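Local coordinates for integron cassette protein (Vibrio cholerae, PDB 3G1J), which is of unknown function but is encoded by a mobile integron gene cassette and probably belongs to an SH3-like superfamily, at residues M40-S45 and L56-N61. Sequence-based numbering, arbitrary orientation.
Sequences MRFLGS and LFFDKN
Arg41 and Asp59 exchange two backbone hydrogen bonds (Arg41 N to Asp59 O 3.0 Å, Asp59 N to Arg41 O 2.8 Å) across an antiparallel hairpin, whose register slips by one residue at a classic beta bulge. There Leu43 and Gly44 both face Phe57, which accepts from Leu43 N through its O and donates from its N to Gly44 O (2.9 Å). The backbone at Gly44 turns in a way that leaves no room for a CB beside the carbonyl O of Leu43.

The hairpin illustrates how one aromatic ring can be packed on both faces by its partner strand. Met40, a selenomethionine here, bends at chi3 (-70°), which brings CE over one face of Phe58, 3.6 Å from the ring centroid, a CH-pi contact; its SE lies obliquely to the same ring. Over the opposite face, off centre, comes Phe42 CD1, 3.7 Å from Phe58 CZ, with the ring planes 58° apart. Beyond the bulge, Ser45 CB meets Leu56 CD2.

On the other side of the sheet, Asp59 CB lies over one face of the Arg41 guanidinium, toward its rim; Arg41 NH2 stays 4.1 Å from Asp59 OD1, with no N-H aimed at it, while OD2 is hydrogen-bonded to Gly62 N.

Strands 39-48 and 53-60 lie inside the five-stranded antiparallel sheet, flanked by 19-22 and 63-70 respectively, and Leu14, Ile67 and Phe87 pack around Phe58.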
loop_
_atom_site.group_PDB
_atom_site.type_symbol
_atom_site.label_atom_id
_atom_site.label_comp_id
_atom_site.label_asym_id
_atom_site.label_seq_id
_atom_site.Cartn_x
_atom_site.Cartn_y
_atom_site.Cartn_z
HETATM N N MSE A 40 -0.444 4.757 -9.051
HETATM C CA MSE A 40 -0.497 3.291 -9.041
HETATM C C MSE A 40 -1.935 2.822 -8.895
HETATM O O MSE A 40 -2.738 3.478 -8.231
HETATM C CB MSE A 40 0.296 2.737 -7.847
HETATM C CG MSE A 40 1.681 3.314 -7.683
HETATM SE SE MSE A 40 2.805 2.276 -6.483
HETATM C CE MSE A 40 1.910 2.661 -4.705
ATOM N N ARG A 41 -2.263 1.667 -9.474
ATOM C CA ARG A 41 -3.594 1.085 -9.285
ATOM C C ARG A 41 -3.603 0.063 -8.137
ATOM O O ARG A 41 -2.775 -0.851 -8.112
ATOM C CB ARG A 41 -4.095 0.438 -10.583
ATOM C CG ARG A 41 -5.432 -0.290 -10.442
ATOM C CD ARG A 41 -6.069 -0.593 -11.795
ATOM N NE ARG A 41 -5.103 -1.166 -12.721
ATOM C CZ ARG A 41 -4.774 -2.453 -12.753
ATOM N NH1 ARG A 41 -5.338 -3.304 -11.908
ATOM N NH2 ARG A 41 -3.880 -2.889 -13.629
ATOM N N PHE A 42 -4.527 0.212 -7.193
ATOM C CA PHE A 42 -4.602 -0.733 -6.072
ATOM C C PHE A 42 -5.109 -2.105 -6.527
ATOM O O PHE A 42 -6.111 -2.209 -7.234
ATOM C CB PHE A 42 -5.489 -0.193 -4.942
ATOM C CG PHE A 42 -5.448 -1.013 -3.675
ATOM C CD1 PHE A 42 -4.237 -1.283 -3.044
ATOM C CD2 PHE A 42 -6.620 -1.485 -3.089
ATOM C CE1 PHE A 42 -4.200 -2.016 -1.858
ATOM C CE2 PHE A 42 -6.589 -2.224 -1.919
ATOM C CZ PHE A 42 -5.376 -2.489 -1.293
ATOM N N LEU A 43 -4.419 -3.155 -6.104
ATOM C CA LEU A 43 -4.813 -4.523 -6.430
ATOM C C LEU A 43 -5.474 -5.240 -5.250
ATOM O O LEU A 43 -6.308 -6.125 -5.439
ATOM C CB LEU A 43 -3.588 -5.321 -6.877
ATOM C CG LEU A 43 -2.760 -4.731 -8.016
ATOM C CD1 LEU A 43 -1.624 -5.688 -8.313
ATOM C CD2 LEU A 43 -3.616 -4.479 -9.261
ATOM N N GLY A 44 -5.070 -4.889 -4.032
ATOM C CA GLY A 44 -5.627 -5.507 -2.836
ATOM C C GLY A 44 -4.586 -5.623 -1.738
ATOM O O GLY A 44 -3.417 -5.331 -1.971
ATOM N N SER A 45 -4.997 -6.074 -0.555
ATOM C CA SER A 45 -4.100 -6.135 0.582
ATOM C C SER A 45 -4.146 -7.489 1.289
ATOM O O SER A 45 -5.088 -8.272 1.131
ATOM C CB SER A 45 -4.490 -5.055 1.588
ATOM O OG SER A 45 -5.759 -5.346 2.163
ATOM N N LEU A 56 0.423 -4.050 0.809
ATOM C CA LEU A 56 -0.455 -3.347 -0.109
ATOM C C LEU A 56 0.064 -3.574 -1.524
ATOM O O LEU A 56 1.146 -3.116 -1.868
ATOM C CB LEU A 56 -0.485 -1.851 0.215
ATOM C CG LEU A 56 -0.870 -1.422 1.634
ATOM C CD1 LEU A 56 -0.814 0.113 1.774
ATOM C CD2 LEU A 56 -2.234 -1.982 2.055
ATOM N N PHE A 57 -0.698 -4.303 -2.339
ATOM C CA PHE A 57 -0.274 -4.597 -3.703
ATOM C C PHE A 57 -0.818 -3.584 -4.706
ATOM O O PHE A 57 -2.004 -3.256 -4.707
ATOM C CB PHE A 57 -0.702 -6.008 -4.113
ATOM C CG PHE A 57 -0.032 -7.093 -3.328
ATOM C CD1 PHE A 57 -0.600 -7.564 -2.155
ATOM C CD2 PHE A 57 1.168 -7.640 -3.761
ATOM C CE1 PHE A 57 0.014 -8.574 -1.426
ATOM C CE2 PHE A 57 1.793 -8.654 -3.044
ATOM C CZ PHE A 57 1.218 -9.119 -1.876
ATOM N N PHE A 58 0.063 -3.099 -5.571
ATOM C CA PHE A 58 -0.304 -2.086 -6.541
ATOM C C PHE A 58 0.250 -2.488 -7.897
ATOM O O PHE A 58 1.247 -3.200 -7.982
ATOM C CB PHE A 58 0.305 -0.722 -6.178
ATOM C CG PHE A 58 -0.395 0.003 -5.045
ATOM C CD1 PHE A 58 -0.021 -0.220 -3.727
ATOM C CD2 PHE A 58 -1.385 0.948 -5.305
ATOM C CE1 PHE A 58 -0.654 0.445 -2.675
ATOM C CE2 PHE A 58 -2.017 1.625 -4.255
ATOM C CZ PHE A 58 -1.642 1.373 -2.938
ATOM N N ASP A 59 -0.393 -2.017 -8.956
ATOM C CA ASP A 59 0.226 -2.052 -10.276
ATOM C C ASP A 59 0.856 -0.694 -10.555
ATOM O O ASP A 59 0.219 0.336 -10.354
ATOM C CB ASP A 59 -0.804 -2.373 -11.360
ATOM C CG ASP A 59 -0.209 -2.337 -12.755
ATOM O OD1 ASP A 59 0.161 -3.414 -13.272
ATOM O OD2 ASP A 59 -0.110 -1.236 -13.340
ATOM N N LYS A 60 2.111 -0.697 -11.000
ATOM C CA LYS A 60 2.755 0.527 -11.471
ATOM C C LYS A 60 3.337 0.295 -12.857
ATOM O O LYS A 60 4.274 -0.488 -13.016
ATOM C CB LYS A 60 3.855 0.995 -10.515
ATOM C CG LYS A 60 4.688 2.133 -11.093
ATOM C CD LYS A 60 5.374 2.948 -10.014
ATOM C CE LYS A 60 6.029 4.184 -10.614
ATOM N NZ LYS A 60 5.102 4.905 -11.534
ATOM N N ASN A 61 2.793 0.992 -13.853
ATOM C CA ASN A 61 3.196 0.802 -15.249
ATOM C C ASN A 61 3.288 -0.669 -15.632
ATOM O O ASN A 61 4.202 -1.076 -16.351
ATOM C CB ASN A 61 4.523 1.499 -15.552
ATOM C CG ASN A 61 4.442 3.003 -15.384
ATOM O OD1 ASN A 61 3.355 3.573 -15.329
ATOM N ND2 ASN A 61 5.593 3.649 -15.286
#